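Local coordinates for protein enoyl-CoA hydratase/isomerase (Pseudomonas aeruginosa, PDB 3LAO) that probably adds water across the side-chain double bond of a steroid enoyl-CoA, acting as a homotrimer of the crotonase-like family, at residues 49-54 against 105-110; 57-62 against 205-210; 115-120 against 139-144. All coordinates share one frame; numbering follows the deposited sequence.

Interaction 1: 49-54 against 105-110; sequences GEYERS and SKPLVV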
# COMPACT_ATOMS: atom_id res chain seq x y z
N GLY B 49 -5.56 -4.12 27.47
CA GLY B 49 -6.65 -3.34 28.03
C GLY B 49 -6.13 -2.43 29.14
O GLY B 49 -6.50 -1.26 29.25
N GLU B 50 -5.25 -2.96 29.97
CA GLU B 50 -4.74 -2.17 31.07
C GLU B 50 -3.80 -1.02 30.60
O GLU B 50 -3.82 0.09 31.17
CB GLU B 50 -4.10 -3.08 32.13
CG GLU B 50 -2.89 -2.46 32.86
CD GLU B 50 -2.18 -3.43 33.86
OE1 GLU B 50 -2.14 -4.68 33.60
OE2 GLU B 50 -1.64 -2.91 34.89
N TYR B 51 -2.99 -1.29 29.58
CA TYR B 51 -2.23 -0.24 28.90
C TYR B 51 -3.17 0.86 28.38
O TYR B 51 -2.96 2.03 28.64
CB TYR B 51 -1.42 -0.82 27.72
CG TYR B 51 -0.83 0.22 26.74
CD1 TYR B 51 0.03 1.21 27.18
CD2 TYR B 51 -1.09 0.14 25.36
CE1 TYR B 51 0.57 2.15 26.30
CE2 TYR B 51 -0.55 1.05 24.47
CZ TYR B 51 0.28 2.06 24.95
OH TYR B 51 0.83 2.96 24.09
N GLU B 52 -4.22 0.48 27.66
CA GLU B 52 -5.21 1.46 27.20
C GLU B 52 -5.74 2.36 28.32
O GLU B 52 -5.99 3.56 28.11
CB GLU B 52 -6.39 0.76 26.53
CG GLU B 52 -6.07 0.16 25.17
CD GLU B 52 -5.90 1.23 24.11
OE1 GLU B 52 -4.87 1.18 23.39
OE2 GLU B 52 -6.80 2.12 24.02
N ARG B 53 -5.95 1.81 29.50
CA ARG B 53 -6.57 2.59 30.57
C ARG B 53 -5.55 3.27 31.47
O ARG B 53 -5.94 3.98 32.37
CB ARG B 53 -7.51 1.71 31.41
CG ARG B 53 -8.86 1.52 30.77
CD ARG B 53 -9.67 0.51 31.54
NE ARG B 53 -9.67 -0.78 30.86
CZ ARG B 53 -8.99 -1.84 31.27
NH1 ARG B 53 -9.09 -2.95 30.58
NH2 ARG B 53 -8.24 -1.77 32.36
N SER B 54 -4.27 3.00 31.23
CA SER B 54 -3.15 3.57 31.97
C SER B 54 -2.81 4.98 31.46
O SER B 54 -2.03 5.17 30.52
CB SER B 54 -1.94 2.68 31.81
OG SER B 54 -0.87 3.09 32.61
N SER B 105 -5.69 2.36 20.85
CA SER B 105 -5.69 3.73 20.39
C SER B 105 -4.40 4.43 20.79
O SER B 105 -4.29 5.62 20.62
CB SER B 105 -6.90 4.44 20.98
OG SER B 105 -6.83 4.41 22.38
N LYS B 106 -3.46 3.68 21.36
CA LYS B 106 -2.14 4.17 21.72
C LYS B 106 -1.09 3.28 21.05
O LYS B 106 -1.41 2.23 20.52
CB LYS B 106 -1.96 4.15 23.23
CG LYS B 106 -2.89 5.08 23.94
CD LYS B 106 -2.37 5.34 25.36
CE LYS B 106 -3.03 4.45 26.39
NZ LYS B 106 -2.30 4.65 27.69
N PRO B 107 0.17 3.74 21.03
CA PRO B 107 1.19 3.10 20.19
C PRO B 107 1.69 1.79 20.71
O PRO B 107 1.76 1.61 21.89
CB PRO B 107 2.35 4.12 20.18
CG PRO B 107 1.67 5.41 20.45
CD PRO B 107 0.57 5.10 21.43
N LEU B 108 2.07 0.88 19.83
CA LEU B 108 2.67 -0.37 20.27
C LEU B 108 3.93 -0.63 19.47
O LEU B 108 3.96 -0.49 18.26
CB LEU B 108 1.67 -1.50 20.09
CG LEU B 108 2.18 -2.93 20.30
CD1 LEU B 108 2.45 -3.13 21.73
CD2 LEU B 108 1.07 -3.80 19.87
N VAL B 109 4.99 -0.99 20.17
CA VAL B 109 6.25 -1.31 19.56
C VAL B 109 6.48 -2.77 19.92
O VAL B 109 6.17 -3.19 21.03
CB VAL B 109 7.38 -0.47 20.17
CG1 VAL B 109 8.75 -1.08 19.81
CG2 VAL B 109 7.28 0.97 19.72
N VAL B 110 7.02 -3.54 18.98
CA VAL B 110 7.24 -4.93 19.28
C VAL B 110 8.66 -5.37 18.94
O VAL B 110 9.22 -5.01 17.89
CB VAL B 110 6.20 -5.83 18.56
CG1 VAL B 110 6.40 -5.79 16.99
CG2 VAL B 110 6.34 -7.23 19.10
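The C-terminal part of helix 38-53 meets the loop that enters strand 108-112 of the crotonase core sheet, with Y51 and E52 gripping S105, K106 and P107. The carboxylate of E52 takes two bonds from one residue: S105 OG donates to the syn lone pair of E52 OE2 at 2.8 Å, and S105 N to E52 OE1 at 2.9 Å, the latter from 29° out of the carboxylate plane. E52 OE2 also accepts from a glycerol probably from the crystallisation liquor. K106 reaches toward the C-terminal end of the helix, its chain bent at chi3 (-96°), which lays its CE over one face of the Y51 ring. Its ammonium forms an off-centre cation-pi contact, K106 NZ lying 4.5 Å from the ring centroid of Y51. This lysine binds carbonyls where the helix gives way to the core strand 59-64: K106 NZ donates to Y51 O at 2.9 Å and also to S57 O. Y51 O is thus held twice, by K106 NZ on one face of its plane and by S54 N on the other. At the ring's far end, Y51 OH makes a weak bond of 2.7 Å to P107 O and lies 3.2 Å from K106 CB.

Interaction 2: 57-62 against 205-210; sequences SRCAVL and ERIARA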
# COMPACT_ATOMS: atom_id res chain seq x y z
N SER B 57 0.83 5.76 30.57
CA SER B 57 1.61 4.97 29.65
C SER B 57 1.42 5.65 28.31
O SER B 57 0.31 5.99 27.92
CB SER B 57 1.11 3.54 29.63
OG SER B 57 1.20 2.95 30.92
N ARG B 58 2.52 5.91 27.62
CA ARG B 58 2.47 6.60 26.36
C ARG B 58 2.83 5.68 25.24
O ARG B 58 2.54 5.98 24.09
CB ARG B 58 3.42 7.78 26.35
CG ARG B 58 2.90 8.92 27.17
CD ARG B 58 3.98 9.99 27.28
NE ARG B 58 3.63 11.06 28.21
CZ ARG B 58 3.96 12.33 28.03
NH1 ARG B 58 4.62 12.69 26.92
NH2 ARG B 58 3.62 13.25 28.92
N CYS B 59 3.44 4.56 25.58
CA CYS B 59 3.76 3.57 24.58
C CYS B 59 3.91 2.19 25.24
O CYS B 59 4.38 2.05 26.38
CB CYS B 59 5.04 3.99 23.88
SG CYS B 59 5.45 3.06 22.37
N ALA B 60 3.48 1.16 24.55
CA ALA B 60 3.59 -0.18 25.07
C ALA B 60 4.71 -0.90 24.31
O ALA B 60 4.86 -0.72 23.10
CB ALA B 60 2.26 -0.88 24.87
N VAL B 61 5.52 -1.68 25.01
CA VAL B 61 6.47 -2.55 24.30
C VAL B 61 6.15 -4.02 24.53
O VAL B 61 6.18 -4.53 25.67
CB VAL B 61 7.90 -2.29 24.78
CG1 VAL B 61 8.85 -3.16 24.00
CG2 VAL B 61 8.24 -0.80 24.65
N LEU B 62 5.78 -4.70 23.45
CA LEU B 62 5.51 -6.13 23.51
C LEU B 62 6.77 -6.90 23.15
O LEU B 62 7.32 -6.68 22.10
CB LEU B 62 4.41 -6.52 22.54
CG LEU B 62 4.11 -8.01 22.35
CD1 LEU B 62 3.55 -8.72 23.61
CD2 LEU B 62 3.10 -8.09 21.26
N GLU B 205 10.74 5.00 23.74
CA GLU B 205 11.10 6.26 24.39
C GLU B 205 10.94 7.47 23.45
O GLU B 205 10.43 8.52 23.85
CB GLU B 205 12.50 6.21 25.00
CG GLU B 205 12.47 5.80 26.50
CD GLU B 205 13.54 4.76 26.88
OE1 GLU B 205 14.50 4.54 26.08
OE2 GLU B 205 13.43 4.16 27.97
N ARG B 206 11.30 7.30 22.18
CA ARG B 206 11.11 8.38 21.24
C ARG B 206 9.62 8.78 21.01
O ARG B 206 9.31 9.96 20.92
CB ARG B 206 11.84 8.09 19.93
CG ARG B 206 12.27 9.34 19.19
CD ARG B 206 13.67 9.75 19.58
NE ARG B 206 14.57 9.87 18.44
CZ ARG B 206 14.95 8.86 17.65
NH1 ARG B 206 14.50 7.62 17.84
NH2 ARG B 206 15.79 9.10 16.64
N ILE B 207 8.72 7.79 20.93
CA ILE B 207 7.30 8.02 20.74
C ILE B 207 6.74 8.62 22.03
O ILE B 207 5.84 9.46 22.02
CB ILE B 207 6.55 6.68 20.44
CG1 ILE B 207 6.89 6.14 19.04
CG2 ILE B 207 5.03 6.77 20.65
CD1 ILE B 207 6.39 4.65 18.82
N ALA B 208 7.28 8.17 23.16
CA ALA B 208 6.83 8.73 24.43
C ALA B 208 7.23 10.21 24.67
O ALA B 208 6.69 10.83 25.57
CB ALA B 208 7.26 7.84 25.64
N ARG B 209 8.15 10.77 23.90
CA ARG B 209 8.46 12.17 24.06
C ARG B 209 7.53 13.05 23.24
O ARG B 209 7.38 14.25 23.53
CB ARG B 209 9.95 12.50 23.83
CG ARG B 209 10.77 12.38 25.13
CD ARG B 209 11.78 13.54 25.31
NE ARG B 209 11.12 14.84 25.37
CZ ARG B 209 11.32 15.82 24.50
NH1 ARG B 209 12.17 15.65 23.49
NH2 ARG B 209 10.69 16.98 24.63
N ALA B 210 6.87 12.45 22.26
CA ALA B 210 5.86 13.17 21.49
C ALA B 210 4.67 13.61 22.38
O ALA B 210 4.46 13.07 23.46
CB ALA B 210 5.38 12.30 20.33
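R58 reaches across to A208 just before its chain enters strand 59-64, lying along the C-terminal end of helix 196-209. Its CB rests against the methyl of A208, with R58 CB and A208 CB 3.9 Å apart. From CG to NE the arginine chain is extended, carrying it past the peptide of A208; R58 CD comes within 3.3 Å of A208 O. The same carbonyl then accepts a hydrogen bond from R58 NH1 at 3.1 Å. That bond is noticeably bent, with an N-H...O angle of 139°, and the oxygen sits 28° out of the guanidinium plane. R58 NH1 also lies 3.5 Å from A210 O.

With C59 the chemistry turns apolar. SG is turned anti to the backbone N (chi1 -169°), where it meets two branches of I207: C59 SG lies 4.0 Å from I207 CD1 and 4.1 Å from I207 CG2. P107, in the loop before strand 108-112, and V109 on it touch both side chains, and A204, one turn back on the helix, also packs on C59. A60 faces the other way and packs on Y51 and L108, whereas V61 returns to the side of C59, against L197, L201 and A204. The contact therefore seats one helix of the crotonase fold on a face of its core sheet, near a trimer interface where T172 and L171 of a second subunit pack on I207 and A210. The helix-facing side of the strand is lined by sulfur and aliphatic carbon, while the polar work is left to the arginine at the margin. A cationic group beside the carbonyl end of a helix should be electrostatically favourable, so R58 probably interacts well with the helix dipole although the bond to A208 O is bent.

Interaction 3: 115-120 against 139-144; sequences TCWTAG and AHLEVL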
# COMPACT_ATOMS: atom_id res chain seq x y z
N THR B 115 12.02 -17.53 16.77
CA THR B 115 10.95 -18.21 16.07
C THR B 115 9.69 -17.37 16.12
O THR B 115 9.34 -16.83 17.16
CB THR B 115 10.67 -19.57 16.72
OG1 THR B 115 11.40 -20.59 16.03
CG2 THR B 115 9.21 -19.91 16.66
N CYS B 116 9.01 -17.25 14.98
CA CYS B 116 7.85 -16.38 14.86
C CYS B 116 6.79 -17.00 13.96
O CYS B 116 6.57 -16.53 12.84
CB CYS B 116 8.26 -15.01 14.34
SG CYS B 116 7.05 -13.70 14.63
N TRP B 117 6.13 -18.05 14.44
CA TRP B 117 5.24 -18.84 13.61
C TRP B 117 3.86 -18.20 13.52
O TRP B 117 3.37 -17.61 14.49
CB TRP B 117 5.12 -20.26 14.17
CG TRP B 117 6.38 -21.07 14.02
CD1 TRP B 117 6.74 -22.17 14.75
CD2 TRP B 117 7.44 -20.84 13.08
NE1 TRP B 117 7.96 -22.63 14.32
CE2 TRP B 117 8.41 -21.84 13.30
CE3 TRP B 117 7.66 -19.89 12.09
CZ2 TRP B 117 9.59 -21.91 12.56
CZ3 TRP B 117 8.83 -19.96 11.35
CH2 TRP B 117 9.78 -20.97 11.59
N THR B 118 3.23 -18.32 12.36
CA THR B 118 1.79 -18.14 12.24
C THR B 118 1.33 -16.90 12.99
O THR B 118 1.33 -15.79 12.45
CB THR B 118 1.02 -19.36 12.78
OG1 THR B 118 1.93 -20.44 13.01
CG2 THR B 118 -0.04 -19.80 11.78
N ALA B 119 0.93 -17.08 14.25
CA ALA B 119 0.18 -16.06 14.97
C ALA B 119 1.07 -14.89 15.37
O ALA B 119 0.58 -13.81 15.71
CB ALA B 119 -0.49 -16.67 16.20
N GLY B 120 2.38 -15.12 15.34
CA GLY B 120 3.34 -14.11 15.75
C GLY B 120 3.58 -13.07 14.68
O GLY B 120 3.71 -11.88 14.98
N ALA B 139 7.27 -17.96 9.54
CA ALA B 139 6.57 -18.66 8.49
C ALA B 139 5.09 -18.72 8.76
O ALA B 139 4.66 -18.73 9.90
CB ALA B 139 7.18 -20.11 8.27
N HIS B 140 4.32 -18.73 7.69
CA HIS B 140 2.89 -18.94 7.73
C HIS B 140 2.51 -20.40 7.51
O HIS B 140 1.98 -20.77 6.46
CB HIS B 140 2.22 -18.08 6.68
CG HIS B 140 1.37 -17.01 7.25
ND1 HIS B 140 1.82 -15.71 7.41
CD2 HIS B 140 0.12 -17.04 7.75
CE1 HIS B 140 0.86 -14.99 7.97
NE2 HIS B 140 -0.18 -15.77 8.18
N LEU B 141 2.80 -21.23 8.50
CA LEU B 141 2.66 -22.68 8.39
C LEU B 141 1.23 -23.19 8.30
O LEU B 141 1.01 -24.35 8.00
CB LEU B 141 3.38 -23.35 9.56
CG LEU B 141 4.83 -22.95 9.79
CD1 LEU B 141 5.33 -23.52 11.09
CD2 LEU B 141 5.71 -23.40 8.65
N GLU B 142 0.26 -22.33 8.57
CA GLU B 142 -1.13 -22.74 8.55
C GLU B 142 -1.57 -23.41 7.25
O GLU B 142 -2.30 -24.38 7.27
CB GLU B 142 -2.05 -21.56 8.81
CG GLU B 142 -3.42 -21.72 8.16
CD GLU B 142 -3.58 -20.91 6.90
OE1 GLU B 142 -4.59 -21.09 6.20
OE2 GLU B 142 -2.70 -20.07 6.61
N VAL B 143 -1.14 -22.86 6.12
CA VAL B 143 -1.55 -23.39 4.83
C VAL B 143 -1.26 -24.86 4.72
O VAL B 143 -2.09 -25.64 4.28
CB VAL B 143 -0.87 -22.68 3.66
CG1 VAL B 143 -1.86 -21.82 2.94
CG2 VAL B 143 0.32 -21.87 4.14
N LEU B 144 -0.07 -25.26 5.13
CA LEU B 144 0.31 -26.65 5.05
C LEU B 144 -0.71 -27.57 5.72
O LEU B 144 -0.82 -28.74 5.35
CB LEU B 144 1.70 -26.87 5.62
CG LEU B 144 2.74 -26.06 4.84
CD1 LEU B 144 4.15 -26.56 5.08
CD2 LEU B 144 2.40 -26.09 3.38
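W117 meets A139 and L141 where the short strands 115-117 and 137-139 run parallel in a small sheet outside the crotonase core sheet. The indole leaves the backbone on the same face of this sheet as the methyl of A139. CB leads to CG, turned anti to the carbonyl carbon (chi1 -69°), and from there the five-membered ring presents one face to L141. L141 CD1 sits 3.9 Å from the centroid of that ring of W117 and 9° off its normal, a CH-pi contact made almost squarely over the face; W117 CD2 is the ring atom nearest this methyl. T115 CG2 lies over the opposite face, so the indole is flanked by two methyl groups. The benzo edge turns to A139: W117 CZ3 approaches A139 CB at 3.5 Å, and W117 CZ3 lies 3.1 Å from A139 N, which sits near the ring plane.

Beyond the tryptophan the chain turns into helix 119-125. In crotonase relatives a backbone N-H at the start of the corresponding helix contributes to the oxyanion hole. At this turn T118 N donates to A139 O at 2.9 Å, nearly straight at 171°, linking the helix start to strand 137-139. Past A139 comes a short, weakly bonded helix at 142-145, where A214 of a third subunit packs on E142. Across the contact, T118 CG2 touches E142 CB at 4.0 Å.

How the interactions relate
Interactions 1 and 2 are neighbours, their centres about 9 Å apart, and they serve adjacent strands of the core sheet, 108-112 and 59-64. Backbone hydrogen bonds, among them L62 N to V109 O, join these strands, and K106 of interaction 1 binds S57 of interaction 2. Interaction 2 is the more buried and largely apolar, with one arginine bond at its edge. Interaction 1, partly buried, relies on a carboxylate, an ammonium group and a tyrosine. Interaction 3 lies in the small sheet across the chain's centre, about 25 and 28 Å from interactions 1 and 2 between centres; it is partly buried but relies on aromatic packing and one backbone bond. Interactions 2 and 3 both approach other subunits.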